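Cag pathogenicity island protein (Cag10) (Helicobacter pylori 26695, PDB 6IQT) is a VirB8 homologue of the Cag type IV secretion system and, like its relatives, probably forms part of the membrane-spanning secretion machinery. Local coordinates at residues F110-I115 / E124-K129; K83-A88 / T116-E121; L57-D62 / L147-F152. All coordinates share one frame; numbering follows the deposited sequence.

Contact 1 of 3, residues F110-I115 / E124-K129; sequences FITIKI and EYITKK
The N-H of I113 points at the carbonyl O of T127, with I113 N and T127 O 2.8 Å apart and the hydrogen almost in line (176°). T127 N returns a bond to I113 O. I111 with K129 and I115 with Y125 repeat the exchange, so six backbone bonds tie the two strands in antiparallel register.

I111, I113, I115, Y125, T127 and K129 share one face. There the Y125 ring is laid over I115. I115 CG2 sits 4.0 Å from the ring centroid, a CH-pi contact over the face, while I115 CD1 reaches Y125 CE1 at 3.5 Å. Y125 has chi1 69°, which sets CG between N and the carbonyl carbon and tips the ring toward its neighbour. T127 CG2 lies at the ring edge, in plane. The aliphatic chain of K129 runs past I111 and I113, and helix 30-43 packs on this face through V39 and F43.

On the other face T112 CG2 and I126 CG2 are pressed together at 3.4 Å. The hydroxyl of T112 is bonded to S91 on the next strand. This is the beta hairpin of strands 105-117 and 125-137, in the NTF2-like sheet of the VirB8 family.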
ATOM      1  N   PHE A 110       1.437  -5.193   9.964  1.00 24.13           N
ATOM      2  CA  PHE A 110       2.195  -3.976  10.205  1.00 23.95           C
ATOM      3  C   PHE A 110       3.679  -4.310  10.164  1.00 19.52           C
ATOM      4  O   PHE A 110       4.083  -5.421  10.516  1.00 24.12           O
ATOM      5  CB  PHE A 110       1.846  -3.357  11.568  1.00 25.17           C
ATOM      6  CG  PHE A 110       0.433  -2.828  11.654  1.00 30.10           C
ATOM      7  CD1 PHE A 110       0.109  -1.584  11.134  1.00 35.06           C
ATOM      8  CD2 PHE A 110      -0.566  -3.569  12.260  1.00 39.73           C
ATOM      9  CE1 PHE A 110      -1.186  -1.089  11.222  1.00 37.27           C
ATOM     10  CE2 PHE A 110      -1.861  -3.077  12.349  1.00 44.46           C
ATOM     11  CZ  PHE A 110      -2.169  -1.842  11.832  1.00 40.23           C
ATOM     12  N   ILE A 111       4.492  -3.329   9.761  1.00 22.62           N
ATOM     13  CA  ILE A 111       5.942  -3.482   9.818  1.00 25.54           C
ATOM     14  C   ILE A 111       6.550  -2.304  10.565  1.00 29.42           C
ATOM     15  O   ILE A 111       5.983  -1.215  10.647  1.00 25.12           O
ATOM     16  CB  ILE A 111       6.611  -3.620   8.428  1.00 27.14           C
ATOM     17  CG1 ILE A 111       6.490  -2.338   7.616  1.00 21.86           C
ATOM     18  CG2 ILE A 111       6.049  -4.805   7.658  1.00 26.24           C
ATOM     19  CD1 ILE A 111       7.379  -2.366   6.374  1.00 26.94           C
ATOM     20  N   THR A 112       7.721  -2.549  11.125  1.00 27.61           N
ATOM     21  CA  THR A 112       8.512  -1.514  11.767  1.00 35.38           C
ATOM     22  C   THR A 112       9.863  -1.501  11.071  1.00 30.66           C
ATOM     23  O   THR A 112      10.451  -2.563  10.839  1.00 31.35           O
ATOM     24  CB  THR A 112       8.642  -1.777  13.278  1.00 42.04           C
ATOM     25  OG1 THR A 112       7.342  -1.712  13.890  1.00 43.59           O
ATOM     26  CG2 THR A 112       9.523  -0.742  13.931  1.00 42.71           C
ATOM     27  N   ILE A 113      10.317  -0.319  10.680  1.00 32.01           N
ATOM     28  CA  ILE A 113      11.609  -0.147  10.023  1.00 33.95           C
ATOM     29  C   ILE A 113      12.498   0.663  10.962  1.00 35.54           C
ATOM     30  O   ILE A 113      12.160   1.798  11.331  1.00 33.25           O
ATOM     31  CB  ILE A 113      11.473   0.539   8.655  1.00 29.42           C
ATOM     32  CG1 ILE A 113      10.447  -0.198   7.778  1.00 25.69           C
ATOM     33  CG2 ILE A 113      12.833   0.620   7.957  1.00 33.81           C
ATOM     34  CD1 ILE A 113      10.200   0.450   6.420  1.00 30.10           C
ATOM     35  N   LYS A 114      13.625   0.079  11.359  1.00 32.89           N
ATOM     36  CA  LYS A 114      14.595   0.773  12.202  1.00 33.36           C
ATOM     37  C   LYS A 114      15.697   1.332  11.309  1.00 35.90           C
ATOM     38  O   LYS A 114      16.385   0.575  10.612  1.00 33.17           O
ATOM     39  CB  LYS A 114      15.172  -0.144  13.278  1.00 33.19           C
ATOM     40  CG  LYS A 114      16.135   0.580  14.233  1.00 41.84           C
ATOM     41  CD  LYS A 114      16.578  -0.301  15.400  1.00 54.40           C
ATOM     42  CE  LYS A 114      17.181  -1.627  14.937  1.00 65.76           C
ATOM     43  NZ  LYS A 114      18.419  -1.442  14.129  1.00 70.84           N
ATOM     44  N   ILE A 115      15.835   2.652  11.314  1.00 34.52           N
ATOM     45  CA  ILE A 115      16.818   3.356  10.506  1.00 39.29           C
ATOM     46  C   ILE A 115      17.903   3.871  11.447  1.00 42.57           C
ATOM     47  O   ILE A 115      17.619   4.616  12.393  1.00 44.39           O
ATOM     48  CB  ILE A 115      16.160   4.486   9.699  1.00 51.20           C
ATOM     49  CG1 ILE A 115      15.386   3.892   8.512  1.00 46.19           C
ATOM     50  CG2 ILE A 115      17.187   5.480   9.224  1.00 56.72           C
ATOM     51  CD1 ILE A 115      14.018   4.492   8.307  1.00 47.12           C
ATOM     52  N   GLU A 124      18.881   6.788  16.136  1.00 78.30           N
ATOM     53  CA  GLU A 124      18.028   5.888  15.382  1.00 71.04           C
ATOM     54  C   GLU A 124      16.645   6.505  15.306  1.00 63.25           C
ATOM     55  O   GLU A 124      16.213   7.206  16.221  1.00 65.99           O
ATOM     56  CB  GLU A 124      17.936   4.506  16.042  1.00 74.27           C
ATOM     57  CG  GLU A 124      17.374   4.542  17.468  1.00 82.75           C
ATOM     58  CD  GLU A 124      16.484   3.343  17.781  1.00 89.14           C
ATOM     59  OE1 GLU A 124      15.346   3.554  18.264  1.00 86.46           O
ATOM     60  OE2 GLU A 124      16.915   2.192  17.534  1.00 92.30           O
ATOM     61  N   TYR A 125      15.936   6.208  14.225  1.00 49.90           N
ATOM     62  CA  TYR A 125      14.517   6.503  14.229  1.00 49.76           C
ATOM     63  C   TYR A 125      13.732   5.345  13.634  1.00 53.34           C
ATOM     64  O   TYR A 125      14.219   4.613  12.768  1.00 46.13           O
ATOM     65  CB  TYR A 125      14.190   7.810  13.508  1.00 55.83           C
ATOM     66  CG  TYR A 125      14.340   7.917  12.003  1.00 57.62           C
ATOM     67  CD1 TYR A 125      13.318   7.506  11.163  1.00 60.94           C
ATOM     68  CD2 TYR A 125      15.458   8.534  11.415  1.00 63.75           C
ATOM     69  CE1 TYR A 125      13.431   7.642   9.783  1.00 62.75           C
ATOM     70  CE2 TYR A 125      15.563   8.673  10.039  1.00 66.10           C
ATOM     71  CZ  TYR A 125      14.566   8.231   9.235  1.00 65.94           C
ATOM     72  OH  TYR A 125      14.693   8.375   7.872  1.00 65.84           O
ATOM     73  N   ILE A 126      12.493   5.214  14.092  1.00 49.48           N
ATOM     74  CA  ILE A 126      11.616   4.105  13.732  1.00 48.76           C
ATOM     75  C   ILE A 126      10.495   4.644  12.853  1.00 44.35           C
ATOM     76  O   ILE A 126       9.900   5.684  13.163  1.00 43.07           O
ATOM     77  CB  ILE A 126      11.051   3.412  14.988  1.00 48.68           C
ATOM     78  CG1 ILE A 126      12.112   2.515  15.630  1.00 45.95           C
ATOM     79  CG2 ILE A 126       9.800   2.614  14.662  1.00 55.40           C
ATOM     80  CD1 ILE A 126      11.956   2.368  17.132  1.00 45.57           C
ATOM     81  N   THR A 127      10.225   3.965  11.742  1.00 40.03           N
ATOM     82  CA  THR A 127       9.018   4.235  10.981  1.00 38.11           C
ATOM     83  C   THR A 127       8.137   2.989  10.991  1.00 36.35           C
ATOM     84  O   THR A 127       8.621   1.870  11.164  1.00 32.67           O
ATOM     85  CB  THR A 127       9.334   4.696   9.545  1.00 46.17           C
ATOM     86  OG1 THR A 127       9.817   3.605   8.762  1.00 45.57           O
ATOM     87  CG2 THR A 127      10.390   5.803   9.552  1.00 52.67           C
ATOM     88  N   LYS A 128       6.831   3.193  10.855  1.00 32.05           N
ATOM     89  CA  LYS A 128       5.864   2.104  10.898  1.00 31.73           C
ATOM     90  C   LYS A 128       4.952   2.231   9.691  1.00 30.30           C
ATOM     91  O   LYS A 128       4.635   3.346   9.265  1.00 31.89           O
ATOM     92  CB  LYS A 128       5.043   2.119  12.209  1.00 35.09           C
ATOM     93  CG  LYS A 128       5.858   1.800  13.476  1.00 44.09           C
ATOM     94  CD  LYS A 128       5.287   2.486  14.713  1.00 48.32           C
ATOM     95  CE  LYS A 128       6.404   3.076  15.586  1.00 61.45           C
ATOM     96  NZ  LYS A 128       6.573   4.563  15.388  1.00 58.58           N
ATOM     97  N   LYS A 129       4.562   1.088   9.125  1.00 27.88           N
ATOM     98  CA  LYS A 129       3.719   1.046   7.939  1.00 26.31           C
ATOM     99  C   LYS A 129       2.704  -0.074   8.092  1.00 27.89           C
ATOM    100  O   LYS A 129       2.966  -1.074   8.759  1.00 25.78           O
ATOM    101  CB  LYS A 129       4.525   0.791   6.655  1.00 28.97           C
ATOM    102  CG  LYS A 129       5.460   1.922   6.210  1.00 38.48           C
ATOM    103  CD  LYS A 129       6.414   1.419   5.134  1.00 41.98           C
ATOM    104  CE  LYS A 129       7.089   2.558   4.386  1.00 49.44           C
ATOM    105  NZ  LYS A 129       7.684   3.536   5.329  1.00 55.36           N
TER

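Contact 2 of 3, residues K83-A88 / T116-E121; sequences KVRAEA and TPDTME
T116 and R85 form a hydrogen-bonded antiparallel pair in the beta hairpin of strands 84-98 and 105-117. With K83 they bury the most surface here. R85 N gives a nearly straight bond to T116 O (170°). T116 N returns one to R85 O, with 3.0 Å between T116 N and R85 O.

The side chains of R85 and T116 lie side by side and point the same way. R85 CG stands between its N and carbonyl carbon (chi1 81°), which brings it alongside the threonine hydroxyl. The chain then bends at chi3. T116 OG1 ends up at the edge of the guanidinium, in its plane, where NH1 makes a weak bond. NH2 forms a salt bridge with E87 along the same strand, at 3.0 Å between R85 NH2 and E87 OE1. E87 OE1 also has K114 as a long, weak ion-pair partner.

K83 takes part mainly through its backbone. Its carbonyl O accepts D118 N, with K83 O and D118 N 2.6 Å apart, but the bond is bent (134°) and the donor stands above the carbonyl plane. T119 CG2 comes near the same oxygen. On the opposite sheet face from R85 and T116, V84 CG1 rests on the proline ring, 3.9 Å from P117 CG.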
ATOM      1  N   LYS A  83      25.395   5.898   3.854  1.00 44.36           N
ATOM      2  CA  LYS A  83      25.417   6.553   5.153  1.00 49.76           C
ATOM      3  C   LYS A  83      24.376   6.043   6.140  1.00 50.90           C
ATOM      4  O   LYS A  83      24.430   6.434   7.316  1.00 51.00           O
ATOM      5  CB  LYS A  83      25.226   8.071   4.988  1.00 52.25           C
ATOM      6  CG  LYS A  83      26.297   8.737   4.144  1.00 50.31           C
ATOM      7  CD  LYS A  83      26.188  10.253   4.204  1.00 61.01           C
ATOM      8  CE  LYS A  83      26.612  10.894   2.884  1.00 68.80           C
ATOM      9  NZ  LYS A  83      25.544  10.847   1.848  1.00 71.36           N
ATOM     10  N   VAL A  84      23.421   5.212   5.709  1.00 38.08           N
ATOM     11  CA  VAL A  84      22.313   4.785   6.561  1.00 41.55           C
ATOM     12  C   VAL A  84      22.041   3.303   6.331  1.00 47.25           C
ATOM     13  O   VAL A  84      22.138   2.821   5.199  1.00 45.24           O
ATOM     14  CB  VAL A  84      21.030   5.596   6.280  1.00 49.24           C
ATOM     15  CG1 VAL A  84      20.086   5.475   7.443  1.00 56.14           C
ATOM     16  CG2 VAL A  84      21.340   7.063   5.993  1.00 50.93           C
ATOM     17  N   ARG A  85      21.661   2.586   7.391  1.00 44.48           N
ATOM     18  CA  ARG A  85      21.203   1.204   7.291  1.00 48.30           C
ATOM     19  C   ARG A  85      19.768   1.084   7.806  1.00 36.97           C
ATOM     20  O   ARG A  85      19.320   1.876   8.638  1.00 33.51           O
ATOM     21  CB  ARG A  85      22.118   0.278   8.071  1.00 60.39           C
ATOM     22  CG  ARG A  85      21.827   0.265   9.566  1.00 74.71           C
ATOM     23  CD  ARG A  85      22.453  -0.917  10.269  1.00 82.46           C
ATOM     24  NE  ARG A  85      21.645  -2.153  10.296  1.00 86.76           N
ATOM     25  CZ  ARG A  85      20.477  -2.327  10.908  1.00 87.71           C
ATOM     26  NH1 ARG A  85      19.949  -1.336  11.614  1.00 79.69           N
ATOM     27  NH2 ARG A  85      19.864  -3.503  10.821  1.00 93.07           N
ATOM     28  N   ALA A  86      19.029   0.103   7.281  1.00 33.42           N
ATOM     29  CA  ALA A  86      17.603  -0.037   7.583  1.00 30.05           C
ATOM     30  C   ALA A  86      17.259  -1.497   7.866  1.00 30.86           C
ATOM     31  O   ALA A  86      17.631  -2.382   7.092  1.00 29.59           O
ATOM     32  CB  ALA A  86      16.737   0.490   6.421  1.00 29.12           C
ATOM     33  N   GLU A  87      16.549  -1.748   8.963  1.00 27.99           N
ATOM     34  CA  GLU A  87      16.116  -3.094   9.324  1.00 29.21           C
ATOM     35  C   GLU A  87      14.603  -3.099   9.455  1.00 32.50           C
ATOM     36  O   GLU A  87      14.050  -2.317  10.238  1.00 32.02           O
ATOM     37  CB  GLU A  87      16.771  -3.554  10.624  1.00 38.53           C
ATOM     38  CG  GLU A  87      16.187  -4.826  11.226  1.00 55.54           C
ATOM     39  CD  GLU A  87      16.913  -5.255  12.500  1.00 69.91           C
ATOM     40  OE1 GLU A  87      17.950  -4.642  12.838  1.00 74.12           O
ATOM     41  OE2 GLU A  87      16.452  -6.215  13.152  1.00 73.04           O
ATOM     42  N   ALA A  88      13.947  -3.994   8.703  1.00 29.79           N
ATOM     43  CA  ALA A  88      12.490  -4.076   8.584  1.00 23.19           C
ATOM     44  C   ALA A  88      11.994  -5.402   9.160  1.00 30.91           C
ATOM     45  O   ALA A  88      12.456  -6.471   8.743  1.00 33.05           O
ATOM     46  CB  ALA A  88      12.074  -3.955   7.121  1.00 21.87           C
ATOM     47  N   THR A 116      19.134   3.422  11.237  1.00 42.64           N
ATOM     48  CA  THR A 116      20.271   3.904  12.019  1.00 49.72           C
ATOM     49  C   THR A 116      21.331   4.389  11.038  1.00 53.54           C
ATOM     50  O   THR A 116      21.859   3.583  10.246  1.00 46.21           O
ATOM     51  CB  THR A 116      20.816   2.830  12.962  1.00 57.05           C
ATOM     52  OG1 THR A 116      21.287   1.709  12.210  1.00 55.64           O
ATOM     53  CG2 THR A 116      19.737   2.336  13.923  1.00 63.61           C
ATOM     54  N   PRO A 117      21.627   5.685  10.998  1.00 64.70           N
ATOM     55  CA  PRO A 117      22.675   6.163  10.090  1.00 72.82           C
ATOM     56  C   PRO A 117      24.063   5.810  10.601  1.00 76.14           C
ATOM     57  O   PRO A 117      24.350   5.904  11.798  1.00 70.71           O
ATOM     58  CB  PRO A 117      22.447   7.680  10.056  1.00 67.62           C
ATOM     59  CG  PRO A 117      20.992   7.822  10.388  1.00 66.14           C
ATOM     60  CD  PRO A 117      20.787   6.798  11.467  1.00 66.03           C
ATOM     61  N   ASP A 118      24.922   5.385   9.665  1.00 76.72           N
ATOM     62  CA  ASP A 118      26.313   5.046   9.951  1.00 81.91           C
ATOM     63  C   ASP A 118      27.157   6.265  10.298  1.00 87.01           C
ATOM     64  O   ASP A 118      28.276   6.099  10.798  1.00 86.12           O
ATOM     65  CB  ASP A 118      26.945   4.324   8.751  1.00 77.50           C
ATOM     66  CG  ASP A 118      26.150   3.101   8.311  1.00 72.27           C
ATOM     67  OD1 ASP A 118      24.927   3.066   8.550  1.00 71.22           O
ATOM     68  OD2 ASP A 118      26.742   2.176   7.718  1.00 71.23           O
ATOM     69  N   THR A 119      26.651   7.473  10.055  1.00 94.63           N
ATOM     70  CA  THR A 119      27.430   8.702  10.211  1.00 98.24           C
ATOM     71  C   THR A 119      27.165   9.352  11.570  1.00106.36           C
ATOM     72  O   THR A 119      26.800  10.526  11.672  1.00110.41           O
ATOM     73  CB  THR A 119      27.123   9.665   9.066  1.00 96.46           C
ATOM     74  OG1 THR A 119      27.617  10.972   9.390  1.00 98.79           O
ATOM     75  CG2 THR A 119      25.614   9.735   8.805  1.00 92.38           C
HETATM   76  N   MSE A 120      27.365   8.567  12.627  1.00110.60           N
HETATM   77  CA  MSE A 120      27.228   9.067  13.994  1.00112.88           C
HETATM   78  C   MSE A 120      27.827   8.098  15.009  1.00117.41           C
HETATM   79  O   MSE A 120      28.987   7.703  14.890  1.00119.69           O
HETATM   80  CB  MSE A 120      25.759   9.328  14.333  1.00112.83           C
HETATM   81  CG  MSE A 120      25.540  10.389  15.411  1.00112.88           C
HETATM   82 SE   MSE A 120      25.786  12.227  14.804  0.40113.01          SE
HETATM   83  CE  MSE A 120      25.707  13.124  16.537  1.00108.92           C
ATOM     84  N   GLU A 121      27.025   7.718  16.005  1.00120.42           N
ATOM     85  CA  GLU A 121      27.493   6.872  17.096  1.00125.15           C
ATOM     86  C   GLU A 121      26.339   6.370  17.959  1.00125.69           C
ATOM     87  O   GLU A 121      26.471   5.341  18.630  1.00126.47           O
ATOM     88  CB  GLU A 121      28.504   7.631  17.967  1.00127.93           C
ATOM     89  CG  GLU A 121      27.879   8.523  19.038  1.00130.26           C
ATOM     90  CD  GLU A 121      27.169   9.735  18.456  1.00131.41           C
ATOM     91  OE1 GLU A 121      27.800  10.482  17.676  1.00131.04           O
ATOM     92  OE2 GLU A 121      25.978   9.940  18.774  1.00131.40           O
TER

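Contact 3 of 3, residues L57-D62 / L147-F152; sequences LMQYCD and LIINPF
One hydrogen bond joins Q59, in the segment 57-62, to N150 in the loop before strand 154-163. N150 ND2 gives it to the backbone O of Q59, at 2.9 Å between N150 ND2 and Q59 O. The oxygen lies close to the amide plane of N150. Seen from the carbonyl, however, the donor stands 38° out of the Q59 carbonyl plane, not on a lone pair. Both atoms have a second partner. Q59 O also accepts from K155 NZ, and N150 ND2 also gives to the backbone O of F154. A further polar approach brings the phenol end close to the backbone of I149, with Y60 OH 3.1 Å from I149 O.

Stacking is the second kind of interaction. The N150 amide lies over one face of the Y60 ring, offset toward the rim, with the two planes 15° apart. N150 CG is 3.8 Å from Y60 CE1. N150 CB makes a CH-pi contact over the same ring, 4.1 Å from its centroid. The asparagine has CG anti to N (chi1 179°), which extends the amide over the ring and on to the Q59 carbonyl. K37, F38 and F154 also touch Y60.

The apolar part is small. I149 CG2 meets Y60 CE2 at 3.9 Å, the two side chains crossing at about a right angle. I149 CG2 also nears Q59 CB.

The buried N150 amide is thus fixed on two counts: its N-H groups have two backbone acceptors, and its flat side rests on an aromatic ring. This ties the 57-62 segment to the loop before strand 154-163, and the probably charged K155 NZ may further polarise the Q59 carbonyl.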
ATOM      1  N   LEU A  57      15.447 -10.553  -3.908  1.00 21.92           N
ATOM      2  CA  LEU A  57      14.130  -9.923  -3.978  1.00 24.18           C
ATOM      3  C   LEU A  57      13.371 -10.317  -5.248  1.00 29.12           C
ATOM      4  O   LEU A  57      12.187 -10.681  -5.197  1.00 25.63           O
ATOM      5  CB  LEU A  57      14.298  -8.403  -3.898  1.00 24.98           C
ATOM      6  CG  LEU A  57      13.037  -7.562  -4.082  1.00 31.50           C
ATOM      7  CD1 LEU A  57      11.990  -7.962  -3.062  1.00 29.82           C
ATOM      8  CD2 LEU A  57      13.366  -6.073  -3.945  1.00 29.52           C
HETATM    9  N   MSE A  58      14.038 -10.240  -6.397  1.00 28.14           N
HETATM   10  CA  MSE A  58      13.489 -10.625  -7.693  1.00 26.81           C
HETATM   11  C   MSE A  58      12.870 -12.042  -7.665  1.00 28.70           C
HETATM   12  O   MSE A  58      11.823 -12.306  -8.269  1.00 26.72           O
HETATM   13  CB  MSE A  58      14.607 -10.560  -8.733  1.00 34.99           C
HETATM   14  CG  MSE A  58      15.022  -9.155  -9.095  1.00 38.61           C
HETATM   15 SE   MSE A  58      13.452  -8.099  -9.608  0.36 33.08          SE
HETATM   16  CE  MSE A  58      13.368  -6.914  -8.075  1.00 32.58           C
ATOM     17  N   GLN A  59      13.523 -12.944  -6.925  1.00 25.57           N
ATOM     18  CA  GLN A  59      13.080 -14.338  -6.808  1.00 27.17           C
ATOM     19  C   GLN A  59      11.752 -14.486  -6.067  1.00 25.43           C
ATOM     20  O   GLN A  59      11.065 -15.502  -6.240  1.00 27.30           O
ATOM     21  CB  GLN A  59      14.143 -15.155  -6.073  1.00 29.91           C
ATOM     22  CG  GLN A  59      15.324 -15.504  -6.916  1.00 42.28           C
ATOM     23  CD  GLN A  59      15.105 -16.809  -7.618  1.00 60.86           C
ATOM     24  OE1 GLN A  59      15.458 -17.871  -7.100  1.00 64.85           O
ATOM     25  NE2 GLN A  59      14.483 -16.752  -8.791  1.00 66.53           N
ATOM     26  N   TYR A  60      11.389 -13.510  -5.248  1.00 23.98           N
ATOM     27  CA  TYR A  60      10.127 -13.526  -4.519  1.00 22.98           C
ATOM     28  C   TYR A  60       8.998 -12.804  -5.235  1.00 27.70           C
ATOM     29  O   TYR A  60       7.912 -12.677  -4.660  1.00 26.01           O
ATOM     30  CB  TYR A  60      10.315 -12.897  -3.133  1.00 21.88           C
ATOM     31  CG  TYR A  60      10.926 -13.855  -2.173  1.00 28.61           C
ATOM     32  CD1 TYR A  60      10.128 -14.733  -1.457  1.00 27.31           C
ATOM     33  CD2 TYR A  60      12.309 -13.924  -2.009  1.00 30.27           C
ATOM     34  CE1 TYR A  60      10.684 -15.638  -0.581  1.00 30.70           C
ATOM     35  CE2 TYR A  60      12.875 -14.826  -1.134  1.00 37.36           C
ATOM     36  CZ  TYR A  60      12.055 -15.686  -0.426  1.00 42.88           C
ATOM     37  OH  TYR A  60      12.601 -16.592   0.451  1.00 48.43           O
ATOM     38  N   CYS A  61       9.221 -12.311  -6.454  1.00 24.93           N
ATOM     39  CA  CYS A  61       8.242 -11.495  -7.168  1.00 25.30           C
ATOM     40  C   CYS A  61       7.785 -12.197  -8.440  1.00 31.20           C
ATOM     41  O   CYS A  61       8.613 -12.691  -9.215  1.00 30.36           O
ATOM     42  CB  CYS A  61       8.837 -10.125  -7.533  1.00 25.58           C
ATOM     43  SG  CYS A  61       9.375  -9.100  -6.151  1.00 28.78           S
ATOM     44  N   ASP A  62       6.478 -12.232  -8.671  1.00 26.33           N
ATOM     45  CA  ASP A  62       6.007 -12.589  -9.999  1.00 30.43           C
ATOM     46  C   ASP A  62       6.604 -11.627 -11.027  1.00 32.14           C
ATOM     47  O   ASP A  62       6.923 -10.474 -10.722  1.00 28.91           O
ATOM     48  CB  ASP A  62       4.482 -12.546 -10.069  1.00 30.33           C
ATOM     49  CG  ASP A  62       3.952 -12.966 -11.433  1.00 39.85           C
ATOM     50  OD1 ASP A  62       4.010 -14.172 -11.747  1.00 34.66           O
ATOM     51  OD2 ASP A  62       3.508 -12.088 -12.210  1.00 36.27           O
ATOM     52  N   LEU A 147      16.773 -21.593  -7.619  1.00 81.03           N
ATOM     53  CA  LEU A 147      15.796 -21.364  -6.555  1.00 77.52           C
ATOM     54  C   LEU A 147      16.380 -21.642  -5.159  1.00 77.59           C
ATOM     55  O   LEU A 147      15.643 -22.037  -4.254  1.00 80.64           O
ATOM     56  CB  LEU A 147      14.536 -22.232  -6.768  1.00 68.85           C
ATOM     57  CG  LEU A 147      13.515 -21.956  -7.885  1.00 62.24           C
ATOM     58  CD1 LEU A 147      13.620 -22.983  -9.015  1.00 59.93           C
ATOM     59  CD2 LEU A 147      12.072 -21.904  -7.338  1.00 59.77           C
ATOM     60  N   ILE A 148      17.689 -21.422  -4.973  1.00 81.51           N
ATOM     61  CA  ILE A 148      18.369 -21.715  -3.706  1.00 69.09           C
ATOM     62  C   ILE A 148      18.020 -20.651  -2.665  1.00 57.96           C
ATOM     63  O   ILE A 148      18.678 -20.519  -1.625  1.00 56.28           O
ATOM     64  CB  ILE A 148      19.891 -21.830  -3.915  1.00 63.57           C
ATOM     65  CG1 ILE A 148      20.431 -20.677  -4.756  1.00 58.70           C
ATOM     66  CG2 ILE A 148      20.235 -23.150  -4.608  1.00 75.49           C
ATOM     67  CD1 ILE A 148      21.893 -20.867  -5.180  1.00 50.90           C
ATOM     68  N   ILE A 149      16.943 -19.924  -2.935  1.00 45.83           N
ATOM     69  CA  ILE A 149      16.568 -18.692  -2.266  1.00 44.88           C
ATOM     70  C   ILE A 149      15.096 -18.798  -1.900  1.00 43.76           C
ATOM     71  O   ILE A 149      14.691 -18.521  -0.762  1.00 46.76           O
ATOM     72  CB  ILE A 149      16.831 -17.490  -3.194  1.00 43.58           C
ATOM     73  CG1 ILE A 149      18.329 -17.378  -3.497  1.00 47.54           C
ATOM     74  CG2 ILE A 149      16.229 -16.193  -2.621  1.00 39.75           C
ATOM     75  CD1 ILE A 149      19.190 -17.371  -2.261  1.00 44.08           C
ATOM     76  N   ASN A 150      14.291 -19.221  -2.868  1.00 30.77           N
ATOM     77  CA  ASN A 150      12.836 -19.307  -2.715  1.00 30.95           C
ATOM     78  C   ASN A 150      12.416 -20.681  -3.222  1.00 27.71           C
ATOM     79  O   ASN A 150      11.803 -20.805  -4.286  1.00 31.82           O
ATOM     80  CB  ASN A 150      12.169 -18.162  -3.481  1.00 24.99           C
ATOM     81  CG  ASN A 150      10.651 -18.174  -3.399  1.00 31.95           C
ATOM     82  OD1 ASN A 150      10.052 -18.764  -2.498  1.00 28.13           O
ATOM     83  ND2 ASN A 150      10.020 -17.512  -4.364  1.00 29.43           N
ATOM     84  N   PRO A 151      12.781 -21.743  -2.491  1.00 30.07           N
ATOM     85  CA  PRO A 151      12.618 -23.116  -3.010  1.00 34.90           C
ATOM     86  C   PRO A 151      11.198 -23.521  -3.342  1.00 28.13           C
ATOM     87  O   PRO A 151      10.998 -24.406  -4.186  1.00 30.11           O
ATOM     88  CB  PRO A 151      13.141 -23.991  -1.860  1.00 38.82           C
ATOM     89  CG  PRO A 151      13.913 -23.108  -0.993  1.00 35.75           C
ATOM     90  CD  PRO A 151      13.391 -21.721  -1.152  1.00 31.88           C
ATOM     91  N   PHE A 152      10.205 -22.976  -2.649  1.00 25.78           N
ATOM     92  CA  PHE A 152       8.833 -23.428  -2.816  1.00 24.76           C
ATOM     93  C   PHE A 152       8.021 -22.489  -3.704  1.00 28.48           C
ATOM     94  O   PHE A 152       6.807 -22.663  -3.827  1.00 33.12           O
ATOM     95  CB  PHE A 152       8.178 -23.613  -1.439  1.00 26.60           C
ATOM     96  CG  PHE A 152       8.860 -24.666  -0.583  1.00 32.62           C
ATOM     97  CD1 PHE A 152       9.376 -25.818  -1.157  1.00 24.96           C
ATOM     98  CD2 PHE A 152       9.021 -24.483   0.780  1.00 37.42           C
ATOM     99  CE1 PHE A 152      10.019 -26.791  -0.383  1.00 28.52           C
ATOM    100  CE2 PHE A 152       9.671 -25.444   1.553  1.00 33.11           C
ATOM    101  CZ  PHE A 152      10.173 -26.596   0.966  1.00 32.92           C
TER

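Contacts 1 and 2 are neighbours in one antiparallel sheet, with centres 12 Å apart. Both use strand 105-117, which pairs with 125-137 in contact 1 and with 84-98 in contact 2. Their segments alternate along the chain. They touch where I115 packs on V84 and where K114 comes near both R85 and E87. Contact 3 lies elsewhere, its centre 25 Å from that of contact 1 and 27 Å from that of contact 2. It joins helix 50-59 to the loop before strand 154-163, and both hairpin contacts are nested within the loop it closes. Together they tie adjacent sheet strands and link the helical layer to the chain leading into the last strand.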